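Local coordinates for type III secretion system effector protein ExoU (Pseudomonas fluorescens, PDB 4QMK), which is a patatin-like phospholipase delivered by type III secretion, which probably cleaves host membrane phospholipids and binds phosphatidylinositol 4,5-bisphosphate through a membrane localization domain, at residues A[141-152]-A[168-176]. Residues are numbered along the deposited sequence; the frame is centred on the assembly and turned at random.
Sequences VTAWLQEASSEL and QLLLTLLPR
In the pair of helices that faces the second subunit, within the patatin-like phospholipase region, Trp144 and Leu152 of helix 140-157 meet Leu169, Leu170 and Leu173 of helix 166-173 and Leu174 just beyond it, a worked example of two helices joined wholly by apolar side chains. The axes of the two helical segments approach to 12.7 Å at closest, their N-to-C directions 129° apart, a gap wide enough for an indole and leucine branches to fill. With CG anti to the backbone N (chi1 -180°), Trp144 sends its ring across to the other helix. Leu174 CD2 lies over one face in a CH-pi contact, 4.1 Å from the centroid of the Trp144 six-membered ring, while Ala148 CB of the indole's own helix lies against the opposite face, both offset toward the rim. Leu170 CD2 approaches its edge, and Leu173 CD1 comes obliquely to Trp144 CH2 at 3.8 Å. NE1 of Trp144 is hydrogen-bonded to Ser158 OG of the second subunit, which probably helps fix the turn of the indole; the pair thus forms part of the dimer interface, where Leu169 packs on Leu169 of that subunit.

One turn past the indole's backing alanine, the branches of Leu152 divide between their partners: Leu152 CD2 slides past Leu169 CD1 at 3.5 Å and also touches Leu173 CD1, whereas Leu152 CD1 meets Leu170 CD2 at 3.7 Å. At the other end Val141 CG1 rests 3.9 Å from Leu174 CD1. Leu145 meets Leu170 and Leu174, and all three also touch Ile276 of helix 270-278; Arg272 from the same helix hydrogen-bonds the carbonyl oxygen of Leu174, where helical geometry ends.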
ATOM      1  N   VAL A 141      -7.332   5.695 -20.303  1.00 60.62           N
ATOM      2  CA  VAL A 141      -7.352   6.207 -18.943  1.00 55.02           C
ATOM      3  C   VAL A 141      -8.097   7.525 -18.863  1.00 52.70           C
ATOM      4  O   VAL A 141      -8.969   7.707 -18.022  1.00 55.30           O
ATOM      5  CB  VAL A 141      -5.935   6.372 -18.367  1.00 55.07           C
ATOM      6  CG1 VAL A 141      -5.979   7.142 -17.041  1.00 53.98           C
ATOM      7  CG2 VAL A 141      -5.299   5.004 -18.174  1.00 55.73           C
ATOM      8  N   THR A 142      -7.738   8.450 -19.725  1.00 50.26           N
ATOM      9  CA  THR A 142      -8.424   9.718 -19.775  1.00 52.44           C
ATOM     10  C   THR A 142      -9.901   9.499 -19.999  1.00 48.09           C
ATOM     11  O   THR A 142     -10.731  10.058 -19.305  1.00 53.12           O
ATOM     12  CB  THR A 142      -7.918  10.596 -20.951  1.00 56.66           C
ATOM     13  OG1 THR A 142      -6.506  10.852 -20.815  1.00 64.91           O
ATOM     14  CG2 THR A 142      -8.703  11.938 -21.010  1.00 55.85           C
ATOM     15  N   ALA A 143     -10.213   8.679 -20.982  1.00 43.81           N
ATOM     16  CA  ALA A 143     -11.572   8.433 -21.348  1.00 42.50           C
ATOM     17  C   ALA A 143     -12.323   7.906 -20.160  1.00 42.33           C
ATOM     18  O   ALA A 143     -13.423   8.340 -19.864  1.00 41.86           O
ATOM     19  CB  ALA A 143     -11.626   7.436 -22.493  1.00 42.68           C
ATOM     20  N   TRP A 144     -11.732   6.943 -19.483  1.00 42.34           N
ATOM     21  CA  TRP A 144     -12.378   6.370 -18.328  1.00 45.29           C
ATOM     22  C   TRP A 144     -12.721   7.427 -17.282  1.00 47.46           C
ATOM     23  O   TRP A 144     -13.779   7.354 -16.635  1.00 51.43           O
ATOM     24  CB  TRP A 144     -11.502   5.306 -17.703  1.00 46.68           C
ATOM     25  CG  TRP A 144     -12.126   4.696 -16.527  1.00 48.55           C
ATOM     26  CD1 TRP A 144     -13.024   3.683 -16.520  1.00 52.02           C
ATOM     27  CD2 TRP A 144     -11.901   5.051 -15.170  1.00 45.92           C
ATOM     28  NE1 TRP A 144     -13.390   3.374 -15.224  1.00 51.96           N
ATOM     29  CE2 TRP A 144     -12.707   4.202 -14.374  1.00 47.91           C
ATOM     30  CE3 TRP A 144     -11.089   5.984 -14.549  1.00 44.92           C
ATOM     31  CZ2 TRP A 144     -12.724   4.264 -12.982  1.00 47.26           C
ATOM     32  CZ3 TRP A 144     -11.115   6.064 -13.149  1.00 49.12           C
ATOM     33  CH2 TRP A 144     -11.934   5.208 -12.387  1.00 49.49           C
ATOM     34  N   LEU A 145     -11.837   8.398 -17.106  1.00 44.44           N
ATOM     35  CA  LEU A 145     -12.095   9.427 -16.160  1.00 47.27           C
ATOM     36  C   LEU A 145     -13.337  10.233 -16.463  1.00 53.63           C
ATOM     37  O   LEU A 145     -14.056  10.584 -15.531  1.00 60.69           O
ATOM     38  CB  LEU A 145     -10.882  10.307 -15.976  1.00 48.10           C
ATOM     39  CG  LEU A 145      -9.873   9.659 -15.047  1.00 49.80           C
ATOM     40  CD1 LEU A 145      -8.492  10.215 -15.293  1.00 52.16           C
ATOM     41  CD2 LEU A 145     -10.299   9.851 -13.597  1.00 52.25           C
ATOM     42  N   GLN A 146     -13.632  10.517 -17.731  1.00 60.78           N
ATOM     43  CA  GLN A 146     -14.909  11.215 -18.023  1.00 70.25           C
ATOM     44  C   GLN A 146     -16.118  10.346 -17.692  1.00 70.32           C
ATOM     45  O   GLN A 146     -16.994  10.771 -16.943  1.00 75.44           O
ATOM     46  CB  GLN A 146     -15.023  11.712 -19.453  1.00 76.45           C
ATOM     47  CG  GLN A 146     -14.434  13.101 -19.693  1.00 88.88           C
ATOM     48  CD  GLN A 146     -12.917  13.083 -19.862  1.00103.97           C
ATOM     49  OE1 GLN A 146     -12.352  12.134 -20.419  1.00126.15           O
ATOM     50  NE2 GLN A 146     -12.251  14.154 -19.429  1.00103.94           N
ATOM     51  N   GLU A 147     -16.134   9.112 -18.188  1.00 71.38           N
ATOM     52  CA  GLU A 147     -17.287   8.231 -17.982  1.00 72.36           C
ATOM     53  C   GLU A 147     -17.537   7.854 -16.522  1.00 63.05           C
ATOM     54  O   GLU A 147     -18.686   7.822 -16.077  1.00 61.58           O
ATOM     55  CB  GLU A 147     -17.176   6.961 -18.821  1.00 80.14           C
ATOM     56  CG  GLU A 147     -17.433   7.182 -20.314  1.00 95.14           C
ATOM     57  CD  GLU A 147     -16.184   7.600 -21.098  1.00102.83           C
ATOM     58  OE1 GLU A 147     -15.238   6.781 -21.166  1.00112.47           O
ATOM     59  OE2 GLU A 147     -16.156   8.716 -21.689  1.00 98.79           O
ATOM     60  N   ALA A 148     -16.472   7.648 -15.765  1.00 54.51           N
ATOM     61  CA  ALA A 148     -16.581   7.160 -14.393  1.00 52.25           C
ATOM     62  C   ALA A 148     -16.727   8.229 -13.314  1.00 54.51           C
ATOM     63  O   ALA A 148     -16.905   7.911 -12.121  1.00 50.06           O
ATOM     64  CB  ALA A 148     -15.362   6.327 -14.088  1.00 52.15           C
ATOM     65  N   SER A 149     -16.635   9.488 -13.717  1.00 54.31           N
ATOM     66  CA  SER A 149     -16.646  10.558 -12.773  1.00 52.76           C
ATOM     67  C   SER A 149     -17.837  10.532 -11.799  1.00 55.58           C
ATOM     68  O   SER A 149     -17.646  10.760 -10.605  1.00 52.28           O
ATOM     69  CB  SER A 149     -16.574  11.900 -13.492  1.00 53.57           C
ATOM     70  OG  SER A 149     -17.848  12.281 -13.957  1.00 54.94           O
ATOM     71  N   SER A 150     -19.049  10.268 -12.267  1.00 56.73           N
ATOM     72  CA  SER A 150     -20.185  10.267 -11.331  1.00 57.99           C
ATOM     73  C   SER A 150     -20.063   9.230 -10.198  1.00 57.33           C
ATOM     74  O   SER A 150     -20.219   9.546  -8.999  1.00 65.54           O
ATOM     75  CB  SER A 150     -21.492  10.048 -12.062  1.00 63.04           C
ATOM     76  OG  SER A 150     -22.484   9.565 -11.155  1.00 72.60           O
ATOM     77  N   GLU A 151     -19.856   7.982 -10.586  1.00 56.58           N
ATOM     78  CA  GLU A 151     -19.644   6.892  -9.644  1.00 59.01           C
ATOM     79  C   GLU A 151     -18.563   7.263  -8.598  1.00 59.60           C
ATOM     80  O   GLU A 151     -18.755   7.107  -7.383  1.00 60.80           O
ATOM     81  CB  GLU A 151     -19.212   5.635 -10.418  1.00 65.51           C
ATOM     82  CG  GLU A 151     -20.307   4.873 -11.203  1.00 71.91           C
ATOM     83  CD  GLU A 151     -20.722   5.491 -12.548  1.00 73.11           C
ATOM     84  OE1 GLU A 151     -19.899   6.193 -13.173  1.00 80.86           O
ATOM     85  OE2 GLU A 151     -21.876   5.248 -13.002  1.00 71.60           O
ATOM     86  N   LEU A 152     -17.453   7.802  -9.067  1.00 53.78           N
ATOM     87  CA  LEU A 152     -16.369   8.144  -8.179  1.00 52.96           C
ATOM     88  C   LEU A 152     -16.697   9.197  -7.158  1.00 55.15           C
ATOM     89  O   LEU A 152     -16.159   9.185  -6.029  1.00 56.21           O
ATOM     90  CB  LEU A 152     -15.163   8.622  -8.975  1.00 51.65           C
ATOM     91  CG  LEU A 152     -14.341   7.506  -9.558  1.00 53.74           C
ATOM     92  CD1 LEU A 152     -13.268   8.079 -10.462  1.00 58.42           C
ATOM     93  CD2 LEU A 152     -13.735   6.687  -8.445  1.00 54.44           C
ATOM     94  N   GLN A 168      -6.345   8.416  -3.610  1.00 36.70           N
ATOM     95  CA  GLN A 168      -6.148   7.060  -3.102  1.00 37.97           C
ATOM     96  C   GLN A 168      -6.985   6.021  -3.830  1.00 37.04           C
ATOM     97  O   GLN A 168      -6.521   4.927  -4.142  1.00 40.00           O
ATOM     98  CB  GLN A 168      -6.313   7.052  -1.595  1.00 38.29           C
ATOM     99  CG  GLN A 168      -5.075   7.667  -0.954  1.00 41.42           C
ATOM    100  CD  GLN A 168      -5.274   8.159   0.443  1.00 42.10           C
ATOM    101  OE1 GLN A 168      -6.387   8.423   0.875  1.00 48.58           O
ATOM    102  NE2 GLN A 168      -4.189   8.328   1.145  1.00 43.05           N
ATOM    103  N   LEU A 169      -8.198   6.387  -4.161  1.00 37.83           N
ATOM    104  CA  LEU A 169      -9.021   5.537  -4.985  1.00 41.38           C
ATOM    105  C   LEU A 169      -8.458   5.359  -6.377  1.00 38.86           C
ATOM    106  O   LEU A 169      -8.449   4.269  -6.871  1.00 40.12           O
ATOM    107  CB  LEU A 169     -10.391   6.129  -5.152  1.00 46.63           C
ATOM    108  CG  LEU A 169     -11.544   5.392  -4.515  1.00 55.09           C
ATOM    109  CD1 LEU A 169     -12.838   5.938  -5.106  1.00 54.82           C
ATOM    110  CD2 LEU A 169     -11.431   3.901  -4.810  1.00 58.69           C
ATOM    111  N   LEU A 170      -8.011   6.449  -7.006  1.00 36.83           N
ATOM    112  CA  LEU A 170      -7.537   6.424  -8.385  1.00 36.02           C
ATOM    113  C   LEU A 170      -6.289   5.616  -8.493  1.00 39.09           C
ATOM    114  O   LEU A 170      -6.102   4.852  -9.459  1.00 40.47           O
ATOM    115  CB  LEU A 170      -7.293   7.845  -8.893  1.00 34.77           C
ATOM    116  CG  LEU A 170      -8.555   8.687  -8.897  1.00 32.67           C
ATOM    117  CD1 LEU A 170      -8.264  10.097  -9.335  1.00 32.90           C
ATOM    118  CD2 LEU A 170      -9.578   8.089  -9.794  1.00 33.00           C
ATOM    119  N   LEU A 171      -5.416   5.791  -7.507  1.00 40.75           N
ATOM    120  CA  LEU A 171      -4.205   4.991  -7.419  1.00 41.21           C
ATOM    121  C   LEU A 171      -4.546   3.524  -7.612  1.00 43.83           C
ATOM    122  O   LEU A 171      -3.991   2.888  -8.473  1.00 47.82           O
ATOM    123  CB  LEU A 171      -3.548   5.193  -6.056  1.00 43.18           C
ATOM    124  CG  LEU A 171      -2.486   4.162  -5.696  1.00 43.37           C
ATOM    125  CD1 LEU A 171      -1.426   4.155  -6.760  1.00 45.42           C
ATOM    126  CD2 LEU A 171      -1.858   4.499  -4.361  1.00 43.43           C
ATOM    127  N   THR A 172      -5.503   2.996  -6.842  1.00 47.27           N
ATOM    128  CA  THR A 172      -5.811   1.564  -6.920  1.00 48.07           C
ATOM    129  C   THR A 172      -6.744   1.183  -8.062  1.00 49.24           C
ATOM    130  O   THR A 172      -6.798   0.028  -8.412  1.00 51.31           O
ATOM    131  CB  THR A 172      -6.368   0.961  -5.619  1.00 49.79           C
ATOM    132  OG1 THR A 172      -7.751   1.219  -5.532  1.00 44.86           O
ATOM    133  CG2 THR A 172      -5.648   1.479  -4.360  1.00 53.32           C
ATOM    134  N   LEU A 173      -7.474   2.131  -8.632  1.00 49.02           N
ATOM    135  CA  LEU A 173      -8.326   1.845  -9.805  1.00 50.55           C
ATOM    136  C   LEU A 173      -7.579   1.986 -11.126  1.00 49.85           C
ATOM    137  O   LEU A 173      -7.966   1.384 -12.122  1.00 41.88           O
ATOM    138  CB  LEU A 173      -9.544   2.781  -9.865  1.00 51.59           C
ATOM    139  CG  LEU A 173     -10.580   2.571  -8.767  1.00 53.96           C
ATOM    140  CD1 LEU A 173     -11.736   3.530  -8.928  1.00 51.93           C
ATOM    141  CD2 LEU A 173     -11.056   1.136  -8.805  1.00 59.83           C
ATOM    142  N   LEU A 174      -6.536   2.803 -11.140  1.00 49.96           N
ATOM    143  CA  LEU A 174      -5.801   3.056 -12.375  1.00 49.92           C
ATOM    144  C   LEU A 174      -4.315   2.793 -12.243  1.00 47.89           C
ATOM    145  O   LEU A 174      -3.530   3.675 -12.500  1.00 46.44           O
ATOM    146  CB  LEU A 174      -6.006   4.512 -12.809  1.00 48.97           C
ATOM    147  CG  LEU A 174      -7.439   4.938 -13.127  1.00 46.31           C
ATOM    148  CD1 LEU A 174      -7.444   6.410 -13.468  1.00 45.01           C
ATOM    149  CD2 LEU A 174      -7.987   4.140 -14.280  1.00 48.21           C
ATOM    150  N   PRO A 175      -3.932   1.590 -11.809  1.00 53.56           N
ATOM    151  CA  PRO A 175      -2.514   1.265 -11.727  1.00 57.78           C
ATOM    152  C   PRO A 175      -1.944   1.103 -13.122  1.00 63.14           C
ATOM    153  O   PRO A 175      -2.696   0.879 -14.082  1.00 60.49           O
ATOM    154  CB  PRO A 175      -2.520  -0.111 -11.067  1.00 59.69           C
ATOM    155  CG  PRO A 175      -3.756  -0.748 -11.620  1.00 60.42           C
ATOM    156  CD  PRO A 175      -4.770   0.380 -11.666  1.00 57.58           C
ATOM    157  N   ARG A 176      -0.630   1.136 -13.247  1.00 67.03           N
ATOM    158  CA  ARG A 176      -0.047   0.969 -14.583  1.00 75.34           C
ATOM    159  C   ARG A 176      -0.656  -0.183 -15.445  1.00 70.09           C
ATOM    160  O   ARG A 176      -0.009  -1.186 -15.781  1.00 65.62           O
ATOM    161  CB  ARG A 176       1.454   0.809 -14.465  1.00 78.53           C
ATOM    162  CG  ARG A 176       2.186   2.096 -14.159  1.00 79.84           C
ATOM    163  CD  ARG A 176       3.525   2.101 -14.871  1.00 89.22           C
ATOM    164  NE  ARG A 176       3.464   2.700 -16.222  1.00 99.01           N
ATOM    165  CZ  ARG A 176       3.154   2.085 -17.378  1.00 86.69           C
ATOM    166  NH1 ARG A 176       2.820   0.798 -17.435  1.00 82.72           N
ATOM    167  NH2 ARG A 176       3.158   2.795 -18.502  1.00 85.53           N
TER